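Local structure of alanyl-tRNA synthetase (Aquifex aeolicus, 3G98) at residues F9-G14 against L104-L109; E18-E23 against S44-K49; R34-V39 against S57-D62; V64-V69 against D86-G91; G74-G79 against P95-E100. The protein is an alanine--tRNA ligase whose C-terminal C-Ala domain, the fragment described here, brings together editing and aminoacylation on one tRNA. One frame throughout, in Å; residues are numbered along the deposited sequence.

Interaction 1: residues F9-G14 against L104-L109; sequences FTLHYG and LLKEIL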
# COMPACT_ATOMS: atom_id res chain seq x y z
N PHE A 9 5.24 -10.25 -8.98
CA PHE A 9 5.29 -9.75 -7.60
C PHE A 9 4.39 -10.56 -6.67
O PHE A 9 3.49 -11.26 -7.12
CB PHE A 9 4.88 -8.27 -7.56
CG PHE A 9 5.50 -7.45 -8.65
CD1 PHE A 9 4.74 -7.02 -9.74
CD2 PHE A 9 6.84 -7.12 -8.62
CE1 PHE A 9 5.31 -6.26 -10.75
CE2 PHE A 9 7.42 -6.36 -9.63
CZ PHE A 9 6.65 -5.93 -10.70
N THR A 10 4.65 -10.47 -5.36
CA THR A 10 3.75 -11.01 -4.35
C THR A 10 3.11 -9.85 -3.57
O THR A 10 3.80 -9.09 -2.88
CB THR A 10 4.46 -11.97 -3.35
OG1 THR A 10 4.99 -13.10 -4.06
CG2 THR A 10 3.50 -12.47 -2.29
N LEU A 11 1.80 -9.72 -3.71
CA LEU A 11 1.07 -8.63 -3.06
C LEU A 11 0.49 -9.06 -1.71
O LEU A 11 -0.21 -10.07 -1.62
CB LEU A 11 -0.05 -8.11 -3.96
CG LEU A 11 -0.93 -7.01 -3.36
CD1 LEU A 11 -0.12 -5.76 -3.07
CD2 LEU A 11 -2.11 -6.68 -4.29
N HIS A 12 0.83 -8.30 -0.67
CA HIS A 12 0.24 -8.49 0.66
C HIS A 12 -0.62 -7.27 0.97
O HIS A 12 -0.15 -6.12 0.91
CB HIS A 12 1.34 -8.63 1.72
CG HIS A 12 2.34 -9.69 1.42
ND1 HIS A 12 2.15 -11.02 1.76
CD2 HIS A 12 3.54 -9.64 0.79
CE1 HIS A 12 3.19 -11.73 1.36
NE2 HIS A 12 4.05 -10.92 0.77
N TYR A 13 -1.88 -7.49 1.29
CA TYR A 13 -2.77 -6.36 1.50
C TYR A 13 -3.85 -6.60 2.52
O TYR A 13 -4.27 -7.74 2.75
CB TYR A 13 -3.38 -5.89 0.17
CG TYR A 13 -4.39 -6.86 -0.41
CD1 TYR A 13 -5.74 -6.75 -0.10
CD2 TYR A 13 -3.99 -7.90 -1.25
CE1 TYR A 13 -6.67 -7.64 -0.61
CE2 TYR A 13 -4.91 -8.80 -1.77
CZ TYR A 13 -6.25 -8.66 -1.45
OH TYR A 13 -7.17 -9.55 -1.96
N GLY A 14 -4.30 -5.52 3.13
CA GLY A 14 -5.38 -5.61 4.09
C GLY A 14 -5.65 -4.28 4.74
O GLY A 14 -4.79 -3.40 4.76
N LEU A 104 -7.28 -1.48 -8.27
CA LEU A 104 -6.41 -0.59 -9.04
C LEU A 104 -4.93 -0.98 -8.91
O LEU A 104 -4.21 -1.02 -9.91
CB LEU A 104 -6.59 0.88 -8.63
CG LEU A 104 -5.68 1.91 -9.33
CD1 LEU A 104 -5.83 1.83 -10.84
CD2 LEU A 104 -5.97 3.32 -8.86
N LEU A 105 -4.48 -1.24 -7.69
CA LEU A 105 -3.08 -1.63 -7.48
C LEU A 105 -2.74 -2.91 -8.22
O LEU A 105 -1.67 -3.03 -8.82
CB LEU A 105 -2.77 -1.79 -5.97
CG LEU A 105 -1.35 -2.21 -5.61
CD1 LEU A 105 -0.32 -1.28 -6.22
CD2 LEU A 105 -1.18 -2.31 -4.09
N LYS A 106 -3.65 -3.89 -8.19
CA LYS A 106 -3.39 -5.12 -8.92
C LYS A 106 -3.27 -4.84 -10.41
O LYS A 106 -2.43 -5.43 -11.09
CB LYS A 106 -4.48 -6.16 -8.66
CG LYS A 106 -4.46 -6.73 -7.25
CD LYS A 106 -5.60 -7.70 -7.06
CE LYS A 106 -5.71 -8.15 -5.62
NZ LYS A 106 -6.79 -9.19 -5.46
N GLU A 107 -4.11 -3.94 -10.91
CA GLU A 107 -4.06 -3.58 -12.32
C GLU A 107 -2.75 -2.86 -12.63
O GLU A 107 -2.15 -3.05 -13.70
CB GLU A 107 -5.24 -2.69 -12.69
CG GLU A 107 -5.27 -2.29 -14.15
CD GLU A 107 -5.40 -3.49 -15.06
OE1 GLU A 107 -6.53 -4.01 -15.19
OE2 GLU A 107 -4.38 -3.92 -15.64
N ILE A 108 -2.30 -2.04 -11.69
CA ILE A 108 -1.03 -1.35 -11.84
C ILE A 108 0.12 -2.35 -11.89
O ILE A 108 0.97 -2.29 -12.77
CB ILE A 108 -0.80 -0.32 -10.73
CG1 ILE A 108 -1.67 0.92 -10.97
CG2 ILE A 108 0.68 0.07 -10.66
CD1 ILE A 108 -1.70 1.89 -9.79
N LEU A 109 0.13 -3.30 -10.95
CA LEU A 109 1.19 -4.30 -10.88
C LEU A 109 1.24 -5.21 -12.10
O LEU A 109 2.31 -5.70 -12.47
CB LEU A 109 1.04 -5.14 -9.62
CG LEU A 109 1.28 -4.39 -8.31
CD1 LEU A 109 1.17 -5.38 -7.14
CD2 LEU A 109 2.62 -3.67 -8.31
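Leu11 in segment 9-14 points toward segment 104-109 of the C-terminal helix and divides its two methyls between neighbouring helix residues. Its CD1 lies 3.8 Å from CD2 of Leu105, while its CD2 rests 3.8 Å from CG of Lys106, whose chain runs across it at about a right angle. CG stands opposite the backbone N (chi1 177°), which carries both methyls out from the strand to the helix. Strand and helix run almost antiparallel, at 168°, with their axes 10.7 Å apart. Toward the start of the strand, Phe9 turns its ring edge to the helix, and CE1 meets the carbonyl O of Leu109 in the ring plane at 3.5 Å; CD1 lies 4.2 Å from CB of the same leucine. At the other end, the extended chain of Lys106 crosses the Tyr13 side chain, bringing CE to 4.0 Å from CE2 and NZ to 3.5 Å from OH. The amino group has its salt bridge with Glu4 on the adjoining strand 2-6. Helix 98-110 thus packs on the sheet through buried leucines; Lys106 adds apolar methylenes over Leu11 and a charge for Glu4, combining both chemistries in one side chain.

Interaction 2: residues E18-E23 against S44-K49; sequences EVEPEE and SRKGDK
Lys46 reaches along segment 18-23 to Glu20. From CB, CG passes 3.9 Å from OE1 of Glu18; CD then lies 4.2 Å from the carbonyl O of Val19. A bend at chi3 (89°) swings CE and NZ round to the carboxylate of Glu20, where NZ donates to OE1 at 2.9 Å in a salt bridge. The amino group approaches on the syn side of that oxygen, 31° out of the carboxylate plane. Two residues earlier on the strand, Ser44 OG gives a short 2.6 Å hydrogen bond to the carbonyl O of Val19, in the carbonyl plane and on a lone pair. These bonds tie strand 38-46 to the linker between strand 9-17 and helix 21-31, within a beta-alpha-beta unit; Glu20 is the N-cap of that helix. Next to them the backbone is held directly, Glu18 N donating to Arg45 O at 2.9 Å. From Lys46 to Lys49 the chain reverses in a type II' turn. A water bridges Glu18 OE2 and Gly47 N, joining linker and turn, while the extended side chain of Arg45 runs beside the turn, NE bonding Gly47 O and NH1 pairing with Asp96.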
# COMPACT_ATOMS: atom_id res chain seq x y z
N GLU A 18 -8.26 0.87 13.50
CA GLU A 18 -7.68 1.55 14.65
C GLU A 18 -6.16 1.41 14.84
O GLU A 18 -5.65 1.65 15.93
CB GLU A 18 -8.39 1.11 15.95
CG GLU A 18 -9.91 0.97 15.82
CD GLU A 18 -10.62 2.30 15.54
OE1 GLU A 18 -9.98 3.37 15.63
OE2 GLU A 18 -11.83 2.26 15.24
N VAL A 19 -5.44 1.05 13.78
CA VAL A 19 -3.98 0.97 13.87
C VAL A 19 -3.36 2.35 13.67
O VAL A 19 -3.74 3.08 12.76
CB VAL A 19 -3.41 -0.02 12.83
CG1 VAL A 19 -1.90 0.11 12.72
CG2 VAL A 19 -3.80 -1.45 13.21
N GLU A 20 -2.40 2.72 14.53
CA GLU A 20 -1.75 4.02 14.40
C GLU A 20 -0.89 4.08 13.14
O GLU A 20 -0.29 3.07 12.75
CB GLU A 20 -0.91 4.33 15.65
CG GLU A 20 -1.73 4.41 16.93
CD GLU A 20 -2.86 5.43 16.85
OE1 GLU A 20 -2.71 6.43 16.11
OE2 GLU A 20 -3.89 5.24 17.53
N PRO A 21 -0.85 5.25 12.49
CA PRO A 21 -0.12 5.44 11.24
C PRO A 21 1.34 5.00 11.34
O PRO A 21 1.85 4.34 10.44
CB PRO A 21 -0.17 6.95 11.02
CG PRO A 21 -1.35 7.41 11.78
CD PRO A 21 -1.49 6.50 12.95
N GLU A 22 2.01 5.36 12.43
CA GLU A 22 3.43 5.02 12.56
C GLU A 22 3.62 3.51 12.74
O GLU A 22 4.62 2.93 12.27
CB GLU A 22 4.10 5.83 13.68
CG GLU A 22 4.44 7.27 13.25
CD GLU A 22 5.41 7.33 12.07
OE1 GLU A 22 6.43 6.61 12.09
OE2 GLU A 22 5.16 8.10 11.11
N GLU A 23 2.65 2.87 13.40
CA GLU A 23 2.64 1.42 13.59
C GLU A 23 2.37 0.71 12.25
O GLU A 23 3.00 -0.29 11.92
CB GLU A 23 1.58 1.04 14.62
CG GLU A 23 1.93 1.44 16.05
CD GLU A 23 0.79 1.18 17.04
OE1 GLU A 23 -0.34 0.84 16.61
OE2 GLU A 23 1.03 1.33 18.25
N SER A 44 -5.28 1.54 7.55
CA SER A 44 -5.92 1.54 8.85
C SER A 44 -7.11 2.48 8.81
O SER A 44 -6.96 3.66 8.46
CB SER A 44 -4.96 2.01 9.93
OG SER A 44 -5.63 2.14 11.18
N ARG A 45 -8.28 1.94 9.12
CA ARG A 45 -9.49 2.74 9.18
C ARG A 45 -9.65 3.27 10.60
O ARG A 45 -9.66 2.50 11.56
CB ARG A 45 -10.71 1.90 8.82
CG ARG A 45 -11.96 2.74 8.67
CD ARG A 45 -13.23 1.92 8.54
NE ARG A 45 -14.39 2.81 8.43
CZ ARG A 45 -15.29 2.78 7.46
NH1 ARG A 45 -15.22 1.85 6.52
NH2 ARG A 45 -16.29 3.65 7.46
N LYS A 46 -9.78 4.59 10.72
CA LYS A 46 -10.16 5.20 11.99
C LYS A 46 -11.43 6.01 11.76
O LYS A 46 -11.37 7.18 11.36
CB LYS A 46 -9.04 6.09 12.53
CG LYS A 46 -7.84 5.29 13.05
CD LYS A 46 -6.60 6.16 13.22
CE LYS A 46 -6.52 6.79 14.61
NZ LYS A 46 -5.17 7.38 14.86
N GLY A 47 -12.57 5.38 12.00
CA GLY A 47 -13.86 6.01 11.74
C GLY A 47 -14.00 6.31 10.26
O GLY A 47 -13.98 5.40 9.44
N ASP A 48 -14.15 7.58 9.92
CA ASP A 48 -14.37 7.96 8.53
C ASP A 48 -13.09 8.39 7.82
O ASP A 48 -13.13 8.95 6.71
CB ASP A 48 -15.45 9.05 8.42
CG ASP A 48 -16.85 8.49 8.58
OD1 ASP A 48 -17.07 7.31 8.22
OD2 ASP A 48 -17.74 9.23 9.06
N LYS A 49 -11.95 8.13 8.46
CA LYS A 49 -10.66 8.43 7.85
C LYS A 49 -9.90 7.13 7.57
O LYS A 49 -10.15 6.10 8.20
CB LYS A 49 -9.83 9.34 8.75
CG LYS A 49 -10.49 10.68 9.05
CD LYS A 49 -10.90 11.38 7.76
CE LYS A 49 -11.68 12.66 8.04
NZ LYS A 49 -10.90 13.61 8.87
O HOH W 1 -12.38 2.55 12.73

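Interaction 3: residues R34-V39 against S57-D62; sequences RTKKDV and SKEISD
Ser57 and Asp38 grip each other through two hydrogen bonds. The backbone N of Asp38 donates to Ser57 OG at 2.8 Å, and Ser57 N returns a bond to the carbonyl O of Asp38 at 2.9 Å. The serine hydroxyl lies beside its own backbone N (chi1 -66°), so one residue engages both the N-H and the C=O of Asp38. Close by, the CG2 branch of Ile60 presses on the carbonyl O of Lys36 at 3.2 Å; its CD1 reaches Val39 CG2 at 3.9 Å, the two side chains meeting at about a right angle. On the outer side, Glu59 lays its carboxylate against the methylenes of Lys36, with CD 3.6 Å from CG, although the amino group of that lysine leads away and the charged ends are not in contact.

A second shell sets these groups in place. Ser57 OG is also hydrogen-bonded to the carbonyl O of Arg32, which helps fix its rotation. The carboxylate of Asp38 turns back on its own loop, OD2 accepting from Thr35 N, although the model is crowded here and the exact distance is doubtful; OD1 takes a weak bond from His12. Ile60 N bonds Ser57 O across the 3-10 turn.

The contact joins the entry to strand 38-46 with the exit from the adjacent antiparallel strand 49-56, ahead of helix 66-76. Ile60 and Val39 extend inward from it to Phe9 and Leu11 on strand 9-17.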
# COMPACT_ATOMS: atom_id res chain seq x y z
N ARG A 34 10.59 -9.44 3.64
CA ARG A 34 10.39 -10.88 3.57
C ARG A 34 11.17 -11.48 2.40
O ARG A 34 12.10 -12.26 2.59
CB ARG A 34 8.89 -11.17 3.41
CG ARG A 34 8.38 -12.44 4.09
CD ARG A 34 9.07 -13.69 3.56
NE ARG A 34 8.23 -14.88 3.70
CZ ARG A 34 7.80 -15.37 4.87
NH1 ARG A 34 8.12 -14.76 6.00
NH2 ARG A 34 7.04 -16.46 4.89
N THR A 35 10.77 -11.11 1.18
CA THR A 35 11.43 -11.60 -0.02
C THR A 35 12.07 -10.45 -0.79
O THR A 35 12.37 -9.40 -0.23
CB THR A 35 10.44 -12.35 -0.95
OG1 THR A 35 9.49 -11.43 -1.50
CG2 THR A 35 9.71 -13.46 -0.20
N LYS A 36 12.27 -10.67 -2.08
CA LYS A 36 12.83 -9.65 -2.95
C LYS A 36 11.81 -9.20 -3.99
O LYS A 36 12.14 -8.43 -4.90
CB LYS A 36 14.09 -10.18 -3.64
CG LYS A 36 15.25 -10.44 -2.68
CD LYS A 36 16.50 -10.88 -3.43
CE LYS A 36 16.26 -12.18 -4.18
NZ LYS A 36 17.47 -12.60 -4.95
N LYS A 37 10.57 -9.68 -3.85
CA LYS A 37 9.51 -9.34 -4.79
C LYS A 37 8.19 -8.97 -4.10
O LYS A 37 7.13 -9.10 -4.70
CB LYS A 37 9.27 -10.50 -5.76
CG LYS A 37 8.92 -11.81 -5.09
CD LYS A 37 8.69 -12.92 -6.10
CE LYS A 37 7.29 -12.84 -6.70
NZ LYS A 37 7.09 -13.87 -7.76
N ASP A 38 8.27 -8.49 -2.86
CA ASP A 38 7.07 -8.15 -2.09
C ASP A 38 6.56 -6.73 -2.36
O ASP A 38 7.34 -5.79 -2.45
CB ASP A 38 7.34 -8.28 -0.59
CG ASP A 38 7.68 -9.70 -0.18
OD1 ASP A 38 7.07 -10.65 -0.71
OD2 ASP A 38 8.56 -9.86 0.68
N VAL A 39 5.25 -6.61 -2.48
CA VAL A 39 4.57 -5.32 -2.51
C VAL A 39 3.54 -5.37 -1.39
O VAL A 39 2.73 -6.29 -1.32
CB VAL A 39 3.85 -5.06 -3.87
CG1 VAL A 39 3.18 -3.68 -3.86
CG2 VAL A 39 4.82 -5.17 -5.05
N SER A 57 9.77 -4.42 -1.69
CA SER A 57 11.11 -4.94 -1.52
C SER A 57 12.08 -3.99 -2.21
O SER A 57 11.83 -3.56 -3.33
CB SER A 57 11.22 -6.33 -2.14
OG SER A 57 10.41 -7.26 -1.47
N LYS A 58 13.19 -3.68 -1.56
CA LYS A 58 14.09 -2.67 -2.13
C LYS A 58 14.55 -3.03 -3.54
O LYS A 58 14.76 -2.15 -4.38
CB LYS A 58 15.28 -2.39 -1.21
CG LYS A 58 16.22 -1.32 -1.76
CD LYS A 58 16.57 -0.27 -0.72
CE LYS A 58 17.24 0.93 -1.39
NZ LYS A 58 17.19 2.14 -0.52
N GLU A 59 14.66 -4.33 -3.81
CA GLU A 59 15.14 -4.81 -5.11
C GLU A 59 14.22 -4.43 -6.28
O GLU A 59 14.66 -4.37 -7.42
CB GLU A 59 15.34 -6.33 -5.09
CG GLU A 59 16.50 -6.79 -4.21
CD GLU A 59 16.11 -6.94 -2.75
OE1 GLU A 59 14.94 -6.66 -2.40
OE2 GLU A 59 16.98 -7.36 -1.95
N ILE A 60 12.94 -4.18 -6.00
CA ILE A 60 11.97 -3.89 -7.06
C ILE A 60 11.47 -2.45 -7.06
O ILE A 60 10.46 -2.13 -7.70
CB ILE A 60 10.77 -4.87 -7.01
CG1 ILE A 60 9.97 -4.68 -5.72
CG2 ILE A 60 11.25 -6.30 -7.15
CD1 ILE A 60 8.64 -5.41 -5.71
N SER A 61 12.19 -1.57 -6.37
CA SER A 61 11.88 -0.14 -6.28
C SER A 61 11.72 0.58 -7.62
O SER A 61 10.90 1.48 -7.75
CB SER A 61 12.98 0.59 -5.47
OG SER A 61 12.96 0.20 -4.11
N ASP A 62 12.52 0.20 -8.62
CA ASP A 62 12.39 0.81 -9.94
C ASP A 62 11.18 0.26 -10.66
O ASP A 62 10.51 0.97 -11.41
CB ASP A 62 13.65 0.59 -10.79
CG ASP A 62 14.74 1.60 -10.51
OD1 ASP A 62 14.47 2.58 -9.78
OD2 ASP A 62 15.87 1.43 -11.01

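Interaction 4: residues V64-V69 against D86-G91; sequences VNAKEV and DLAQGG
Ala66 and Ala88 bring helix and strand together with nothing larger than methyl groups. Their CB atoms lie 3.9 Å apart, and each methyl also rests on the backbone opposite: Ala88 CB is 3.4 Å from the carbonyl O of Ala66, while Ala66 CB sits 3.9 Å from Leu87 N and 4.1 Å from Asp86 C. Both residues point their CB toward the other segment, and the short side chains let the main chains come close, the two CA atoms being 5.5 Å apart. The patch is tight but small; the two segments together bury 137 Å².

Away from it the contact thins quickly. Lys67, on the exposed side of the helix, approaches Ala88 CB with its backbone N at 4.3 Å but sends its own side chain elsewhere. Leu87 and Gln89 likewise point away, and their side chains touch Val53 of strand 49-56; the Gln89 amide bonds Asn51, Arg25 and Pro21 O. Asp86 also turns off, forming a salt bridge with Arg32.

At the start of the helix Asn65 occupies the N-cap, and its OD1 accepts a weak 3.0 Å bond from Lys67 N. The backbone of Ala66 is hydrogen-bonded to Ala85, so the first turn is tied to the chain leading into the strand. The arrangement is helix-on-sheet packing of an alpha-beta fold, with the first turn of helix 66-76 seated through alanine on strand 87-92.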
# COMPACT_ATOMS: atom_id res chain seq x y z
N VAL A 64 8.37 -1.14 -9.18
CA VAL A 64 7.18 -0.66 -8.48
C VAL A 64 7.59 0.50 -7.59
O VAL A 64 8.14 0.31 -6.50
CB VAL A 64 6.52 -1.75 -7.62
CG1 VAL A 64 5.26 -1.20 -6.94
CG2 VAL A 64 6.19 -2.97 -8.47
N ASN A 65 7.34 1.71 -8.08
CA ASN A 65 7.75 2.92 -7.40
C ASN A 65 6.66 3.37 -6.43
O ASN A 65 5.58 3.81 -6.85
CB ASN A 65 8.05 4.01 -8.44
CG ASN A 65 8.76 5.20 -7.84
OD1 ASN A 65 8.49 5.60 -6.71
ND2 ASN A 65 9.69 5.77 -8.59
N ALA A 66 6.94 3.26 -5.13
CA ALA A 66 5.92 3.58 -4.13
C ALA A 66 5.52 5.05 -4.17
O ALA A 66 4.40 5.40 -3.82
CB ALA A 66 6.38 3.17 -2.73
N LYS A 67 6.45 5.91 -4.60
CA LYS A 67 6.18 7.33 -4.81
C LYS A 67 5.01 7.54 -5.78
O LYS A 67 4.13 8.36 -5.53
CB LYS A 67 7.42 8.03 -5.38
CG LYS A 67 8.31 8.73 -4.38
CD LYS A 67 9.41 9.52 -5.11
CE LYS A 67 9.82 10.75 -4.32
NZ LYS A 67 10.90 11.52 -5.00
N GLU A 68 5.03 6.81 -6.89
CA GLU A 68 3.99 6.93 -7.90
C GLU A 68 2.71 6.25 -7.43
O GLU A 68 1.63 6.83 -7.45
CB GLU A 68 4.42 6.28 -9.21
CG GLU A 68 5.71 6.81 -9.80
CD GLU A 68 6.04 6.16 -11.13
OE1 GLU A 68 5.09 5.77 -11.85
OE2 GLU A 68 7.24 6.03 -11.45
N VAL A 69 2.87 5.01 -7.00
CA VAL A 69 1.75 4.15 -6.66
C VAL A 69 0.93 4.67 -5.47
O VAL A 69 -0.28 4.50 -5.43
CB VAL A 69 2.24 2.72 -6.37
CG1 VAL A 69 1.08 1.81 -6.04
CG2 VAL A 69 3.00 2.19 -7.58
N ASP A 86 10.71 3.02 -2.18
CA ASP A 86 10.52 1.72 -1.53
C ASP A 86 9.48 1.73 -0.42
O ASP A 86 9.01 0.67 -0.01
CB ASP A 86 11.85 1.16 -1.02
CG ASP A 86 12.44 1.99 0.11
OD1 ASP A 86 12.61 3.21 -0.07
OD2 ASP A 86 12.73 1.41 1.18
N LEU A 87 9.12 2.93 0.04
CA LEU A 87 8.16 3.09 1.14
C LEU A 87 7.50 4.48 1.13
O LEU A 87 8.17 5.52 1.25
CB LEU A 87 8.83 2.83 2.49
CG LEU A 87 7.94 2.70 3.73
CD1 LEU A 87 7.04 1.47 3.64
CD2 LEU A 87 8.79 2.65 5.00
N ALA A 88 6.18 4.48 1.00
CA ALA A 88 5.42 5.74 0.94
C ALA A 88 4.12 5.61 1.73
O ALA A 88 3.65 4.50 1.99
CB ALA A 88 5.13 6.09 -0.52
N GLN A 89 3.53 6.74 2.12
CA GLN A 89 2.38 6.73 3.03
C GLN A 89 1.48 7.93 2.76
O GLN A 89 1.93 8.96 2.26
CB GLN A 89 2.89 6.73 4.48
CG GLN A 89 1.82 6.80 5.58
CD GLN A 89 2.38 6.40 6.95
OE1 GLN A 89 3.57 6.58 7.22
NE2 GLN A 89 1.53 5.85 7.81
N GLY A 90 0.20 7.79 3.10
CA GLY A 90 -0.75 8.89 2.91
C GLY A 90 -1.99 8.76 3.76
O GLY A 90 -2.19 7.75 4.46
N GLY A 91 -2.83 9.79 3.71
CA GLY A 91 -4.11 9.77 4.41
C GLY A 91 -5.20 10.16 3.44
O GLY A 91 -4.95 10.84 2.44

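Interaction 5: residues G74-G79 against P95-E100; sequences GKVLKG and PDKFPE
Lys97 sets off with CG beside its own backbone N (chi1 -71°), runs straight through chi2, and turns at chi3 (71°) so that its chain curls round the carbonyl O of Val76. That oxygen is close to several atoms of the lysine, CD at 3.2 Å among them, and receives a hydrogen bond from NZ at 2.7 Å. The amino group lies in the carbonyl plane, on a lone pair. Val76 meets Lys97 and the first turn of helix 98-110 with CG1, 3.9 Å from Lys97 CE and 4.0 Å from Glu100 CB. Leu77 stretches CD2 across to the main chain at the start of that helix, touching Lys97 C and Phe98 N alike at 3.6 Å. Helix 66-76 ends here in a Schellman motif: Lys78, at positive phi, is the C-prime residue, and Gly79 N bonds back to Gly74 O. Lys97 is itself the N-cap residue of the next helix, so its side chain links the end of one helix to the start of another. A cation placed on a last-turn carbonyl would probably be favoured by the C-terminal end of helix 66-76, which may help offset the nearby like charge of Lys78.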
# COMPACT_ATOMS: atom_id res chain seq x y z
N GLY A 74 -3.99 6.55 -3.47
CA GLY A 74 -4.43 7.72 -2.70
C GLY A 74 -5.61 8.43 -3.34
O GLY A 74 -6.56 8.82 -2.65
N LYS A 75 -5.56 8.60 -4.65
CA LYS A 75 -6.67 9.24 -5.36
C LYS A 75 -8.00 8.50 -5.12
O LYS A 75 -9.02 9.13 -4.84
CB LYS A 75 -6.38 9.32 -6.86
CG LYS A 75 -7.55 9.80 -7.69
CD LYS A 75 -7.12 10.05 -9.12
CE LYS A 75 -8.22 10.71 -9.93
NZ LYS A 75 -7.72 11.06 -11.28
N VAL A 76 -7.96 7.18 -5.23
CA VAL A 76 -9.14 6.34 -4.99
C VAL A 76 -9.68 6.49 -3.57
O VAL A 76 -10.89 6.51 -3.33
CB VAL A 76 -8.84 4.86 -5.31
CG1 VAL A 76 -9.98 3.96 -4.90
CG2 VAL A 76 -8.52 4.69 -6.80
N LEU A 77 -8.77 6.64 -2.61
CA LEU A 77 -9.13 6.75 -1.20
C LEU A 77 -9.41 8.20 -0.80
O LEU A 77 -9.52 8.50 0.39
CB LEU A 77 -8.01 6.14 -0.33
CG LEU A 77 -7.80 4.64 -0.53
CD1 LEU A 77 -6.62 4.16 0.29
CD2 LEU A 77 -9.07 3.89 -0.14
N LYS A 78 -9.54 9.07 -1.80
CA LYS A 78 -9.79 10.50 -1.58
C LYS A 78 -8.72 11.08 -0.67
O LYS A 78 -9.02 11.70 0.36
CB LYS A 78 -11.20 10.73 -1.02
CG LYS A 78 -12.31 10.17 -1.90
CD LYS A 78 -12.38 10.92 -3.23
CE LYS A 78 -13.60 10.51 -4.04
NZ LYS A 78 -13.71 11.35 -5.27
N GLY A 79 -7.46 10.85 -1.03
CA GLY A 79 -6.33 11.34 -0.26
C GLY A 79 -5.08 11.49 -1.10
O GLY A 79 -5.12 11.41 -2.33
N PRO A 95 -12.63 5.52 3.49
CA PRO A 95 -12.21 4.19 3.95
C PRO A 95 -12.92 3.07 3.20
O PRO A 95 -12.33 2.02 2.93
CB PRO A 95 -12.64 4.17 5.42
CG PRO A 95 -12.82 5.59 5.80
CD PRO A 95 -13.27 6.30 4.56
N ASP A 96 -14.18 3.31 2.84
CA ASP A 96 -14.99 2.28 2.16
C ASP A 96 -14.48 1.95 0.77
O ASP A 96 -14.96 1.01 0.13
CB ASP A 96 -16.45 2.72 2.08
CG ASP A 96 -17.13 2.67 3.42
OD1 ASP A 96 -16.62 1.99 4.34
OD2 ASP A 96 -18.18 3.33 3.56
N LYS A 97 -13.51 2.72 0.30
CA LYS A 97 -12.99 2.54 -1.05
C LYS A 97 -11.70 1.71 -1.12
O LYS A 97 -11.06 1.63 -2.16
CB LYS A 97 -12.82 3.88 -1.75
CG LYS A 97 -14.16 4.54 -2.11
CD LYS A 97 -13.98 5.80 -2.95
CE LYS A 97 -13.52 5.49 -4.38
NZ LYS A 97 -12.99 6.71 -5.08
N PHE A 98 -11.35 1.05 -0.02
CA PHE A 98 -10.14 0.22 -0.01
C PHE A 98 -10.17 -0.93 -1.04
O PHE A 98 -9.18 -1.14 -1.75
CB PHE A 98 -9.85 -0.33 1.39
CG PHE A 98 -8.61 -1.18 1.47
CD1 PHE A 98 -8.70 -2.57 1.50
CD2 PHE A 98 -7.36 -0.59 1.51
CE1 PHE A 98 -7.56 -3.35 1.58
CE2 PHE A 98 -6.20 -1.37 1.59
CZ PHE A 98 -6.31 -2.76 1.62
N PRO A 99 -11.28 -1.68 -1.12
CA PRO A 99 -11.33 -2.75 -2.13
C PRO A 99 -11.06 -2.23 -3.55
O PRO A 99 -10.38 -2.89 -4.33
CB PRO A 99 -12.76 -3.29 -1.99
CG PRO A 99 -13.16 -2.96 -0.60
CD PRO A 99 -12.50 -1.64 -0.30
N GLU A 100 -11.60 -1.05 -3.87
CA GLU A 100 -11.40 -0.45 -5.18
C GLU A 100 -9.93 -0.02 -5.37
O GLU A 100 -9.37 -0.14 -6.47
CB GLU A 100 -12.35 0.73 -5.36
CG GLU A 100 -13.82 0.35 -5.56
CD GLU A 100 -14.51 -0.22 -4.31
OE1 GLU A 100 -14.06 0.01 -3.17
OE2 GLU A 100 -15.54 -0.92 -4.49

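In the fold
Interaction 4 is the most buried contact and relies on alanine methyls, whereas interaction 2 lies at the surface and is held by a salt bridge, hydrogen bonds and water. Interactions 1, 3 and 5 are partly buried: leucine packing with a lysine in 1, main-chain and serine bonds in 3, a lysine on a carbonyl in 5. Helix 98-110 serves both 1 and 5, and helix 66-76 both 4 and 5; Val64 packs on Phe9 and Leu109, and Leu105 on Val69, joining 1 to 4. Interactions 2 and 3 use opposite ends of strand 38-46, their centres about 25 Å apart. Backbone bonds of Thr10 and His12 link 1 to 3; an Arg45-Asp96 salt bridge connects 2 to 5.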